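Local coordinates for histone-lysine N-methyltransferase, H3 lysine-9 specific SUVH6 (Arabidopsis thaliana, PDB 6A5N), which probably methylates histone H3 through its SET domain and here binds methylated DNA through its SRA domain, at residues N8-T13 and K57-G62; R15-V20 and F78-E83; T128-G133 and M210-F215. The protein carries 1 engineered substitution. All coordinates share one frame; numbering follows the deposited sequence.

Interaction 1 of 3, residues N8-T13 and K57-G62; sequences NKVKET and KFLNSG
Leu59 packs its methyl groups against Val10 and Thr13 in a small, largely apolar helix-on-loop contact, where the long N-terminal helix 4-30 meets the segment that leaves helix 44-54 and runs on toward strand 77-78. Only one flank of the helix takes part, made by residues one turn apart. The Leu59 branch ending in CD2 does most of the touching: it rests on the helix backbone, 4.0 Å from Val10 CA, and meets Val10 CG2 at the same separation, the two side chains crossing at about a right angle. Lys9 contributes chiefly its backbone, its carbonyl carbon lying 4.2 Å from Leu59 CD2. Leu87 of helix 81-87 touches both the Val10 and Leu59 side chains, and backbone hydrogen bonding joins Leu59 to Ile86, so the loop contacts both helices. Thr13 turns its hydroxyl back toward the carbonyl of Lys9 within its own helix, although the modelled separation is too short to be trusted. That same OG1 sits 3.7 Å from Leu59 CD2. With CG2 anti to the backbone N (OG1 at chi1 -54°), the Thr13 methyl also faces the loop, ending 3.5 Å from the carbonyl oxygen of Lys57.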
loop_
_atom_site.group_PDB
_atom_site.type_symbol
_atom_site.label_atom_id
_atom_site.label_comp_id
_atom_site.label_asym_id
_atom_site.label_seq_id
_atom_site.Cartn_x
_atom_site.Cartn_y
_atom_site.Cartn_z
ATOM N N ASN A 8 -9.038 -4.185 11.360
ATOM C CA ASN A 8 -7.889 -5.074 11.187
ATOM C C ASN A 8 -8.192 -6.297 10.332
ATOM O O ASN A 8 -7.321 -6.755 9.578
ATOM C CB ASN A 8 -7.373 -5.520 12.546
ATOM C CG ASN A 8 -6.500 -4.484 13.190
ATOM O OD1 ASN A 8 -6.314 -3.394 12.653
ATOM N ND2 ASN A 8 -5.978 -4.802 14.359
ATOM N N LYS A 9 -9.408 -6.834 10.447
ATOM C CA LYS A 9 -9.807 -7.933 9.567
ATOM C C LYS A 9 -9.797 -7.493 8.096
ATOM O O LYS A 9 -9.217 -8.187 7.252
ATOM C CB LYS A 9 -11.185 -8.484 9.949
ATOM C CG LYS A 9 -11.237 -9.087 11.352
ATOM C CD LYS A 9 -12.085 -10.366 11.409
ATOM C CE LYS A 9 -11.469 -11.472 10.551
ATOM N NZ LYS A 9 -12.314 -12.698 10.484
ATOM N N VAL A 10 -10.401 -6.342 7.791
ATOM C CA VAL A 10 -10.358 -5.778 6.434
ATOM C C VAL A 10 -8.923 -5.597 5.932
ATOM O O VAL A 10 -8.560 -6.118 4.870
ATOM C CB VAL A 10 -11.074 -4.398 6.363
ATOM C CG1 VAL A 10 -10.718 -3.688 5.086
ATOM C CG2 VAL A 10 -12.596 -4.537 6.492
ATOM N N LYS A 11 -8.117 -4.865 6.702
ATOM C CA LYS A 11 -6.739 -4.570 6.335
ATOM C C LYS A 11 -5.945 -5.841 6.043
ATOM O O LYS A 11 -5.316 -5.967 4.983
ATOM C CB LYS A 11 -6.051 -3.767 7.448
ATOM C CG LYS A 11 -5.977 -2.271 7.188
ATOM C CD LYS A 11 -5.832 -1.501 8.488
ATOM C CE LYS A 11 -5.731 -0.009 8.233
ATOM N NZ LYS A 11 -6.357 0.770 9.354
ATOM N N GLU A 12 -5.997 -6.793 6.966
ATOM C CA GLU A 12 -5.253 -8.036 6.778
ATOM C C GLU A 12 -5.820 -8.852 5.610
ATOM O O GLU A 12 -5.077 -9.555 4.927
ATOM C CB GLU A 12 -5.232 -8.844 8.089
ATOM C CG GLU A 12 -3.892 -9.523 8.393
ATOM C CD GLU A 12 -2.670 -8.594 8.289
ATOM O OE1 GLU A 12 -2.822 -7.363 8.465
ATOM O OE2 GLU A 12 -1.560 -9.103 8.000
ATOM N N THR A 13 -7.119 -8.733 5.352
ATOM C CA THR A 13 -7.720 -9.440 4.221
ATOM C C THR A 13 -7.169 -8.891 2.903
ATOM O O THR A 13 -6.811 -9.663 2.005
ATOM C CB THR A 13 -9.262 -9.340 4.234
ATOM O OG1 THR A 13 -9.758 -9.782 5.508
ATOM C CG2 THR A 13 -9.872 -10.195 3.143
ATOM N N LYS A 57 -11.766 -16.893 2.965
ATOM C CA LYS A 57 -11.115 -15.649 3.349
ATOM C C LYS A 57 -11.929 -14.408 2.950
ATOM O O LYS A 57 -11.585 -13.291 3.343
ATOM C CB LYS A 57 -9.709 -15.593 2.730
ATOM C CG LYS A 57 -8.711 -16.651 3.230
ATOM C CD LYS A 57 -8.459 -16.540 4.737
ATOM C CE LYS A 57 -7.355 -17.504 5.212
ATOM N NZ LYS A 57 -7.308 -17.641 6.708
ATOM N N PHE A 58 -13.002 -14.603 2.182
ATOM C CA PHE A 58 -13.935 -13.513 1.854
ATOM C C PHE A 58 -14.583 -12.937 3.118
ATOM O O PHE A 58 -14.792 -13.661 4.097
ATOM C CB PHE A 58 -15.033 -14.009 0.896
ATOM C CG PHE A 58 -14.653 -13.966 -0.567
ATOM C CD1 PHE A 58 -13.383 -14.361 -0.994
ATOM C CD2 PHE A 58 -15.580 -13.573 -1.521
ATOM C CE1 PHE A 58 -13.049 -14.336 -2.333
ATOM C CE2 PHE A 58 -15.247 -13.549 -2.871
ATOM C CZ PHE A 58 -13.983 -13.929 -3.270
ATOM N N LEU A 59 -14.875 -11.640 3.106
ATOM C CA LEU A 59 -15.636 -11.002 4.179
ATOM C C LEU A 59 -17.069 -10.795 3.712
ATOM O O LEU A 59 -17.300 -10.612 2.512
ATOM C CB LEU A 59 -15.004 -9.666 4.576
ATOM C CG LEU A 59 -14.154 -9.629 5.850
ATOM C CD1 LEU A 59 -13.396 -10.924 6.058
ATOM C CD2 LEU A 59 -13.205 -8.454 5.814
ATOM N N ASN A 60 -18.021 -10.838 4.645
ATOM C CA ASN A 60 -19.442 -10.662 4.329
ATOM C C ASN A 60 -19.896 -11.519 3.146
ATOM O O ASN A 60 -20.599 -11.033 2.261
ATOM C CB ASN A 60 -19.751 -9.185 4.035
ATOM C CG ASN A 60 -19.345 -8.257 5.168
ATOM O OD1 ASN A 60 -19.584 -8.535 6.344
ATOM N ND2 ASN A 60 -18.723 -7.142 4.813
ATOM N N SER A 61 -19.488 -12.784 3.126
ATOM C CA SER A 61 -19.812 -13.671 2.012
ATOM C C SER A 61 -21.285 -14.048 2.022
ATOM O O SER A 61 -21.855 -14.322 3.082
ATOM C CB SER A 61 -18.944 -14.933 2.061
ATOM O OG SER A 61 -19.314 -15.854 1.050
ATOM N N GLY A 62 -21.912 -14.042 0.852
ATOM C CA GLY A 62 -23.312 -14.414 0.761
ATOM C C GLY A 62 -24.324 -13.406 1.293
ATOM O O GLY A 62 -25.502 -13.743 1.460
#

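Interaction 2 of 3, residues R15-V20 and F78-E83. With nucleotides of chain B.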
loop_
_atom_site.group_PDB
_atom_site.type_symbol
_atom_site.label_atom_id
_atom_site.label_comp_id
_atom_site.label_asym_id
_atom_site.label_seq_id
_atom_site.Cartn_x
_atom_site.Cartn_y
_atom_site.Cartn_z
ATOM N N ARG A 15 -4.307 -7.213 2.546
ATOM C CA ARG A 15 -2.895 -7.592 2.557
ATOM C C ARG A 15 -2.694 -9.013 2.076
ATOM O O ARG A 15 -1.816 -9.281 1.258
ATOM C CB ARG A 15 -2.314 -7.456 3.959
ATOM C CG ARG A 15 -1.829 -6.078 4.299
ATOM C CD ARG A 15 -1.638 -5.921 5.801
ATOM N NE ARG A 15 -1.618 -4.510 6.175
ATOM C CZ ARG A 15 -1.586 -4.060 7.425
ATOM N NH1 ARG A 15 -1.573 -2.756 7.662
ATOM N NH2 ARG A 15 -1.571 -4.910 8.444
ATOM N N LEU A 16 -3.505 -9.928 2.586
ATOM C CA LEU A 16 -3.453 -11.303 2.120
ATOM C C LEU A 16 -3.700 -11.337 0.611
ATOM O O LEU A 16 -2.862 -11.854 -0.126
ATOM C CB LEU A 16 -4.466 -12.172 2.870
ATOM C CG LEU A 16 -4.216 -13.668 2.696
ATOM C CD1 LEU A 16 -2.986 -14.071 3.500
ATOM C CD2 LEU A 16 -5.417 -14.482 3.141
ATOM N N PHE A 17 -4.805 -10.745 0.154
ATOM C CA PHE A 17 -5.124 -10.740 -1.275
ATOM C C PHE A 17 -3.975 -10.267 -2.176
ATOM O O PHE A 17 -3.659 -10.899 -3.191
ATOM C CB PHE A 17 -6.348 -9.856 -1.543
ATOM C CG PHE A 17 -6.611 -9.607 -3.001
ATOM C CD1 PHE A 17 -7.313 -10.533 -3.758
ATOM C CD2 PHE A 17 -6.167 -8.445 -3.617
ATOM C CE1 PHE A 17 -7.568 -10.303 -5.102
ATOM C CE2 PHE A 17 -6.401 -8.218 -4.966
ATOM C CZ PHE A 17 -7.107 -9.145 -5.705
ATOM N N HIS A 18 -3.385 -9.136 -1.823
ATOM C CA HIS A 18 -2.329 -8.575 -2.643
ATOM C C HIS A 18 -1.060 -9.427 -2.537
ATOM O O HIS A 18 -0.301 -9.551 -3.513
ATOM C CB HIS A 18 -2.081 -7.120 -2.243
ATOM C CG HIS A 18 -3.056 -6.160 -2.851
ATOM N ND1 HIS A 18 -2.947 -5.716 -4.152
ATOM C CD2 HIS A 18 -4.186 -5.601 -2.351
ATOM C CE1 HIS A 18 -3.952 -4.899 -4.416
ATOM N NE2 HIS A 18 -4.720 -4.816 -3.342
ATOM N N GLY A 19 -0.855 -10.030 -1.362
ATOM C CA GLY A 19 0.251 -10.957 -1.149
ATOM C C GLY A 19 0.174 -12.109 -2.127
ATOM O O GLY A 19 1.167 -12.464 -2.785
ATOM N N VAL A 20 -1.021 -12.675 -2.248
ATOM C CA VAL A 20 -1.251 -13.744 -3.197
ATOM C C VAL A 20 -1.063 -13.242 -4.633
ATOM O O VAL A 20 -0.392 -13.918 -5.434
ATOM C CB VAL A 20 -2.646 -14.342 -2.999
ATOM C CG1 VAL A 20 -2.965 -15.335 -4.097
ATOM C CG2 VAL A 20 -2.719 -15.021 -1.649
ATOM N N PHE A 78 -8.306 0.955 -3.536
ATOM C CA PHE A 78 -8.243 -0.381 -4.107
ATOM C C PHE A 78 -7.604 -0.308 -5.500
ATOM O O PHE A 78 -7.485 0.782 -6.075
ATOM C CB PHE A 78 -9.640 -0.994 -4.138
ATOM C CG PHE A 78 -10.329 -0.970 -2.801
ATOM C CD1 PHE A 78 -11.096 0.126 -2.415
ATOM C CD2 PHE A 78 -10.196 -2.041 -1.921
ATOM C CE1 PHE A 78 -11.711 0.150 -1.188
ATOM C CE2 PHE A 78 -10.823 -2.021 -0.685
ATOM C CZ PHE A 78 -11.571 -0.924 -0.318
ATOM N N GLN A 79 -7.159 -1.444 -6.025
ATOM C CA GLN A 79 -6.538 -1.454 -7.339
ATOM C C GLN A 79 -7.465 -2.224 -8.242
ATOM O O GLN A 79 -7.591 -1.932 -9.432
ATOM C CB GLN A 79 -5.125 -2.079 -7.296
ATOM C CG GLN A 79 -4.113 -1.272 -6.467
ATOM C CD GLN A 79 -2.708 -1.874 -6.438
ATOM O OE1 GLN A 79 -2.330 -2.667 -7.311
ATOM N NE2 GLN A 79 -1.918 -1.476 -5.441
ATOM N N TYR A 80 -8.147 -3.189 -7.642
ATOM C CA TYR A 80 -9.040 -4.066 -8.379
ATOM C C TYR A 80 -10.492 -3.967 -7.905
ATOM O O TYR A 80 -10.770 -3.883 -6.695
ATOM C CB TYR A 80 -8.556 -5.521 -8.265
ATOM C CG TYR A 80 -7.288 -5.803 -9.042
ATOM C CD1 TYR A 80 -7.327 -6.007 -10.415
ATOM C CD2 TYR A 80 -6.055 -5.874 -8.403
ATOM C CE1 TYR A 80 -6.167 -6.265 -11.130
ATOM C CE2 TYR A 80 -4.899 -6.128 -9.109
ATOM C CZ TYR A 80 -4.962 -6.327 -10.473
ATOM O OH TYR A 80 -3.813 -6.592 -11.181
ATOM N N ARG A 81 -11.413 -4.003 -8.861
ATOM C CA ARG A 81 -12.825 -4.130 -8.563
ATOM C C ARG A 81 -13.087 -5.369 -7.714
ATOM O O ARG A 81 -14.021 -5.410 -6.909
ATOM C CB ARG A 81 -13.613 -4.171 -9.874
ATOM C CG ARG A 81 -13.837 -2.795 -10.500
ATOM C CD ARG A 81 -14.923 -2.028 -9.716
ATOM N NE ARG A 81 -16.106 -2.869 -9.636
ATOM C CZ ARG A 81 -17.056 -2.880 -10.564
ATOM N NH1 ARG A 81 -16.983 -2.056 -11.599
ATOM N NH2 ARG A 81 -18.093 -3.688 -10.455
ATOM N N MET A 82 -12.238 -6.372 -7.875
ATOM C CA MET A 82 -12.398 -7.642 -7.177
ATOM C C MET A 82 -12.238 -7.546 -5.646
ATOM O O MET A 82 -12.853 -8.320 -4.881
ATOM C CB MET A 82 -11.396 -8.633 -7.752
ATOM C CG MET A 82 -11.883 -10.038 -7.731
ATOM S SD MET A 82 -13.511 -10.165 -8.523
ATOM C CE MET A 82 -13.982 -11.789 -7.898
ATOM N N GLU A 83 -11.414 -6.594 -5.213
ATOM C CA GLU A 83 -11.195 -6.331 -3.796
ATOM C C GLU A 83 -12.505 -5.915 -3.125
ATOM O O GLU A 83 -12.825 -6.378 -2.018
ATOM C CB GLU A 83 -10.134 -5.242 -3.631
ATOM C CG GLU A 83 -8.854 -5.507 -4.408
ATOM C CD GLU A 83 -7.745 -4.578 -3.990
ATOM O OE1 GLU A 83 -7.388 -4.582 -2.792
ATOM O OE2 GLU A 83 -7.242 -3.836 -4.862
ATOM P P DG B 10 -10.498 -3.568 -12.801
ATOM O OP1 DG B 10 -10.317 -4.199 -11.473
ATOM O OP2 DG B 10 -10.282 -2.104 -12.953
ATOM O "O5'" DG B 10 -9.485 -4.219 -13.857
ATOM C "C5'" DG B 10 -9.247 -5.600 -13.823
ATOM C "C4'" DG B 10 -8.670 -6.067 -15.139
ATOM O "O4'" DG B 10 -9.627 -5.863 -16.197
ATOM C "C3'" DG B 10 -7.401 -5.332 -15.581
ATOM O "O3'" DG B 10 -6.324 -6.258 -15.570
ATOM C "C2'" DG B 10 -7.735 -4.812 -16.999
ATOM C "C1'" DG B 10 -8.897 -5.715 -17.388
ATOM N N9 DG B 10 -9.776 -5.187 -18.443
ATOM C C8 DG B 10 -10.286 -3.919 -18.548
ATOM N N7 DG B 10 -11.048 -3.744 -19.594
ATOM C C5 DG B 10 -11.045 -4.981 -20.222
ATOM C C6 DG B 10 -11.690 -5.408 -21.415
ATOM O O6 DG B 10 -12.429 -4.754 -22.168
ATOM N N1 DG B 10 -11.418 -6.751 -21.700
ATOM C C2 DG B 10 -10.616 -7.562 -20.927
ATOM N N2 DG B 10 -10.463 -8.818 -21.345
ATOM N N3 DG B 10 -10.009 -7.170 -19.813
ATOM C C4 DG B 10 -10.267 -5.877 -19.523
ATOM P P DA B 9 -15.221 -0.199 -14.180
ATOM O OP1 DA B 9 -15.191 0.281 -12.785
ATOM O OP2 DA B 9 -14.027 0.001 -15.035
ATOM O "O5'" DA B 9 -15.554 -1.762 -14.139
ATOM C "C5'" DA B 9 -14.976 -2.641 -15.106
ATOM C "C4'" DA B 9 -14.061 -3.649 -14.435
ATOM O "O4'" DA B 9 -13.983 -4.836 -15.244
ATOM C "C3'" DA B 9 -12.626 -3.200 -14.328
ATOM O "O3'" DA B 9 -11.941 -4.017 -13.355
ATOM C "C2'" DA B 9 -12.122 -3.443 -15.749
ATOM C "C1'" DA B 9 -12.868 -4.729 -16.122
ATOM N N9 DA B 9 -13.387 -4.746 -17.477
ATOM C C8 DA B 9 -13.735 -3.668 -18.230
ATOM N N7 DA B 9 -14.206 -3.974 -19.411
ATOM C C5 DA B 9 -14.175 -5.372 -19.423
ATOM C C6 DA B 9 -14.544 -6.327 -20.395
ATOM N N6 DA B 9 -15.038 -6.002 -21.597
ATOM N N1 DA B 9 -14.383 -7.626 -20.081
ATOM C C2 DA B 9 -13.883 -7.946 -18.880
ATOM N N3 DA B 9 -13.498 -7.138 -17.895
ATOM C C4 DA B 9 -13.673 -5.854 -18.235
#
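Glu83 OE2 is gripped by two backbone amides, Gln79 N at 2.7 Å and Tyr80 N at 3.0 Å, while the other carboxylate oxygen reaches across to helix 4-30. The Gln79 amide arrives on the syn side, tilted 31° from the carboxylate plane, and that of Tyr80 takes the anti lone pair; together they fix the rotation of the carboxylate. Glu83 OE1 then accepts a weak, bent bond of 2.7 Å from His18 NE2, at the edge of the imidazole, whose plane stands 75° from the carboxylate. An extended chain beyond CG (chi2 -168°) carries the carboxylate back to those amides and within range of His18. Phe17 flanks the same link: its CE2 lies 3.7 Å from Glu83 CG, and its edge also meets Tyr80 CD2. In this way the N-terminal helix backs a DNA-facing turn of the SRA domain. On the DNA side, Arg81 N gives a hydrogen bond of 2.8 Å to OP1 of DG10 of chain B, and Arg81 NH1 reaches OP1 of DA9 of chain B at 3.2 Å. Substituting an alanine here, at Glu83, would probably leave the Gln79 and Tyr80 amides without their shared acceptor and remove the weak bond to His18 NE2. Gln79 CD also packs 3.8 Å from His18 CE1, and Phe17 CD2 lies over one face of the imidazole.

Interaction 3 of 3, residues T128-G133 and M210-F215. With nucleotides of chain B.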
loop_
_atom_site.group_PDB
_atom_site.type_symbol
_atom_site.label_atom_id
_atom_site.label_comp_id
_atom_site.label_asym_id
_atom_site.label_seq_id
_atom_site.Cartn_x
_atom_site.Cartn_y
_atom_site.Cartn_z
ATOM N N THR A 128 -23.586 13.473 -10.236
ATOM C CA THR A 128 -24.601 13.036 -11.197
ATOM C C THR A 128 -24.136 11.721 -11.828
ATOM O O THR A 128 -23.055 11.646 -12.433
ATOM C CB THR A 128 -24.881 14.091 -12.290
ATOM O OG1 THR A 128 -25.353 15.309 -11.689
ATOM C CG2 THR A 128 -25.951 13.583 -13.230
ATOM N N TYR A 129 -24.953 10.683 -11.672
ATOM C CA TYR A 129 -24.594 9.330 -12.079
ATOM C C TYR A 129 -25.497 8.837 -13.198
ATOM O O TYR A 129 -26.726 8.782 -13.043
ATOM C CB TYR A 129 -24.670 8.391 -10.872
ATOM C CG TYR A 129 -24.026 7.043 -11.080
ATOM C CD1 TYR A 129 -22.650 6.909 -11.076
ATOM C CD2 TYR A 129 -24.795 5.902 -11.238
ATOM C CE1 TYR A 129 -22.049 5.669 -11.252
ATOM C CE2 TYR A 129 -24.219 4.671 -11.411
ATOM C CZ TYR A 129 -22.844 4.559 -11.418
ATOM O OH TYR A 129 -22.272 3.323 -11.588
ATOM N N THR A 130 -24.881 8.475 -14.319
ATOM C CA THR A 130 -25.609 7.934 -15.456
ATOM C C THR A 130 -26.090 6.518 -15.177
ATOM O O THR A 130 -25.349 5.697 -14.618
ATOM C CB THR A 130 -24.740 7.941 -16.720
ATOM O OG1 THR A 130 -24.250 9.271 -16.961
ATOM C CG2 THR A 130 -25.532 7.463 -17.915
ATOM N N GLY A 131 -27.309 6.228 -15.568
ATOM C CA GLY A 131 -27.852 4.915 -15.374
ATOM C C GLY A 131 -27.140 3.970 -16.277
ATOM O O GLY A 131 -26.242 4.372 -16.960
ATOM N N GLN A 132 -27.538 2.712 -16.270
ATOM C CA GLN A 132 -26.900 1.726 -17.107
ATOM C C GLN A 132 -27.854 1.130 -18.111
ATOM O O GLN A 132 -28.864 0.567 -17.757
ATOM C CB GLN A 132 -26.290 0.623 -16.241
ATOM C CG GLN A 132 -27.240 -0.477 -15.834
ATOM C CD GLN A 132 -26.721 -1.369 -14.729
ATOM O OE1 GLN A 132 -25.575 -1.289 -14.321
ATOM N NE2 GLN A 132 -27.580 -2.233 -14.241
ATOM N N GLY A 133 -27.529 1.248 -19.379
ATOM C CA GLY A 133 -28.348 0.653 -20.409
ATOM C C GLY A 133 -27.574 0.563 -21.683
ATOM O O GLY A 133 -26.648 1.313 -21.859
ATOM N N MET A 210 -30.110 8.018 -27.940
ATOM C CA MET A 210 -31.208 7.370 -27.268
ATOM C C MET A 210 -31.232 7.916 -25.858
ATOM O O MET A 210 -30.241 8.465 -25.403
ATOM C CB MET A 210 -31.017 5.864 -27.274
ATOM C CG MET A 210 -31.393 5.203 -28.586
ATOM S SD MET A 210 -32.656 6.103 -29.491
ATOM C CE MET A 210 -33.361 4.803 -30.484
ATOM N N ASN A 211 -32.372 7.825 -25.190
ATOM C CA ASN A 211 -32.520 8.402 -23.857
ATOM C C ASN A 211 -31.725 7.710 -22.751
ATOM O O ASN A 211 -31.501 6.525 -22.792
ATOM C CB ASN A 211 -33.996 8.510 -23.488
ATOM C CG ASN A 211 -34.614 9.820 -23.944
ATOM O OD1 ASN A 211 -33.929 10.817 -24.110
ATOM N ND2 ASN A 211 -35.913 9.817 -24.147
ATOM N N VAL A 212 -31.300 8.481 -21.767
ATOM C CA VAL A 212 -30.450 7.987 -20.695
ATOM C C VAL A 212 -30.971 8.487 -19.344
ATOM O O VAL A 212 -31.445 9.619 -19.244
ATOM C CB VAL A 212 -28.989 8.445 -20.928
ATOM C CG1 VAL A 212 -28.325 8.859 -19.637
ATOM C CG2 VAL A 212 -28.193 7.353 -21.598
ATOM N N PHE A 213 -30.916 7.642 -18.316
ATOM C CA PHE A 213 -31.307 8.056 -16.968
ATOM C C PHE A 213 -30.153 8.764 -16.264
ATOM O O PHE A 213 -28.980 8.481 -16.543
ATOM C CB PHE A 213 -31.770 6.854 -16.137
ATOM C CG PHE A 213 -33.068 6.252 -16.605
ATOM C CD1 PHE A 213 -33.178 4.886 -16.816
ATOM C CD2 PHE A 213 -34.190 7.050 -16.804
ATOM C CE1 PHE A 213 -34.372 4.324 -17.244
ATOM C CE2 PHE A 213 -35.388 6.494 -17.227
ATOM C CZ PHE A 213 -35.474 5.129 -17.445
ATOM N N LYS A 214 -30.490 9.686 -15.360
ATOM C CA LYS A 214 -29.502 10.432 -14.577
ATOM C C LYS A 214 -29.957 10.520 -13.125
ATOM O O LYS A 214 -31.134 10.739 -12.869
ATOM C CB LYS A 214 -29.298 11.834 -15.167
ATOM C CG LYS A 214 -28.573 11.848 -16.514
ATOM C CD LYS A 214 -27.210 12.509 -16.384
ATOM C CE LYS A 214 -26.143 11.800 -17.210
ATOM N NZ LYS A 214 -24.938 12.661 -17.456
ATOM N N PHE A 215 -29.037 10.334 -12.179
ATOM C CA PHE A 215 -29.387 10.356 -10.757
ATOM C C PHE A 215 -28.520 11.352 -9.999
ATOM O O PHE A 215 -27.289 11.326 -10.119
ATOM C CB PHE A 215 -29.226 8.963 -10.128
ATOM C CG PHE A 215 -29.971 7.880 -10.844
ATOM C CD1 PHE A 215 -29.415 7.244 -11.957
ATOM C CD2 PHE A 215 -31.220 7.483 -10.401
ATOM C CE1 PHE A 215 -30.112 6.237 -12.613
ATOM C CE2 PHE A 215 -31.924 6.485 -11.052
ATOM C CZ PHE A 215 -31.374 5.862 -12.158
ATOM N N1 5CM B 8 -19.740 2.629 -14.710
ATOM C C2 5CM B 8 -19.299 3.902 -14.733
ATOM N N3 5CM B 8 -20.209 4.954 -14.612
ATOM C C4 5CM B 8 -21.590 4.704 -14.597
ATOM C C5 5CM B 8 -22.056 3.404 -14.675
ATOM C C5A 5CM B 8 -23.408 3.124 -14.664
ATOM C C6 5CM B 8 -21.130 2.377 -14.762
ATOM O O2 5CM B 8 -18.100 4.136 -14.711
ATOM N N4 5CM B 8 -22.506 5.664 -14.515
ATOM C "C1'" 5CM B 8 -18.952 1.374 -14.913
ATOM C "C2'" 5CM B 8 -19.024 0.005 -14.446
ATOM C "C3'" 5CM B 8 -17.644 -0.287 -15.321
ATOM C "C4'" 5CM B 8 -18.115 0.082 -16.740
ATOM O "O4'" 5CM B 8 -18.756 1.323 -16.345
ATOM O "O3'" 5CM B 8 -16.485 0.490 -14.918
ATOM C "C5'" 5CM B 8 -19.095 -1.053 -16.416
ATOM O "O5'" 5CM B 8 -20.304 -0.762 -17.129
ATOM P P 5CM B 8 -21.785 -1.263 -16.670
ATOM O OP1 5CM B 8 -22.086 -0.896 -15.268
ATOM O OP2 5CM B 8 -22.738 -0.910 -17.744
#
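Thr130 and Lys214 stand side by side on one face of an antiparallel strand pair, while Tyr129 and Phe215 point to the other. On the first face the lysine chain bends at chi2 and chi3 and lies obliquely across the threonine, bringing Lys214 CE to 3.2 Å from Thr130 OG1; the ammonium end continues to the carbonyl of Asp118. Thr128 CG2 meets this chain at about a right angle, 3.6 Å from Lys214 CD. Thr130 directs its methyl, anti to the backbone N, toward Val212, with CG2 and CG1 also 3.6 Å apart. On the second face Phe215 stays close to the neighbouring strand and turns a ring edge to it: Phe215 CD1 lies 3.3 Å from Tyr129 O, and CE1 is 3.8 Å from Gly131 CA, an approach allowed by the missing side chain. The backbones hold this register with a reciprocal pair of bonds between Tyr129 and Phe215, of which Tyr129 N to Phe215 O lies in the carbonyl plane, and with Gly131 N to Phe213 O, where the donor sits above that plane. These strands belong to the curled sheet of the SRA domain, a fold known to take a flipped-out methylated cytosine. Tyr129, with CG anti to its amide nitrogen (chi1 -167°), swings its ring away from Phe215 and under the 5-methylcytosine 5CM8 of chain B. The base lies nearly parallel to the ring, its N4 3.2 Å above the ring plane and offset toward the rim, while the tyrosine hydroxyl is anchored on Val112 O. That same exocyclic N4 donates a hydrogen bond of 2.8 Å to Thr130 O, and Gln132 CB approaches the base's methyl carbon C5A.

Overall arrangement
From the N terminus, helix 4-30 supplies the first half of both interaction 1 and interaction 2, at successive stretches. Interaction 1 closes the loop through helix 44-54 by returning residues 57-62 to the helix. Interaction 2 opens before that return and closes only at 78-83, so the two cross along the chain. Their centres lie about 11 Å apart, and Lys57 CG packs on Leu16 CD2 at 3.9 Å. Interaction 3 follows in series, closing a long excursion within the SRA domain. The first two tie helix 4-30 to the loop after helix 44-54 and to the turn that begins helix 81-87; the third joins strands 126-130 and 210-219 and, like interaction 2, contacts chain B.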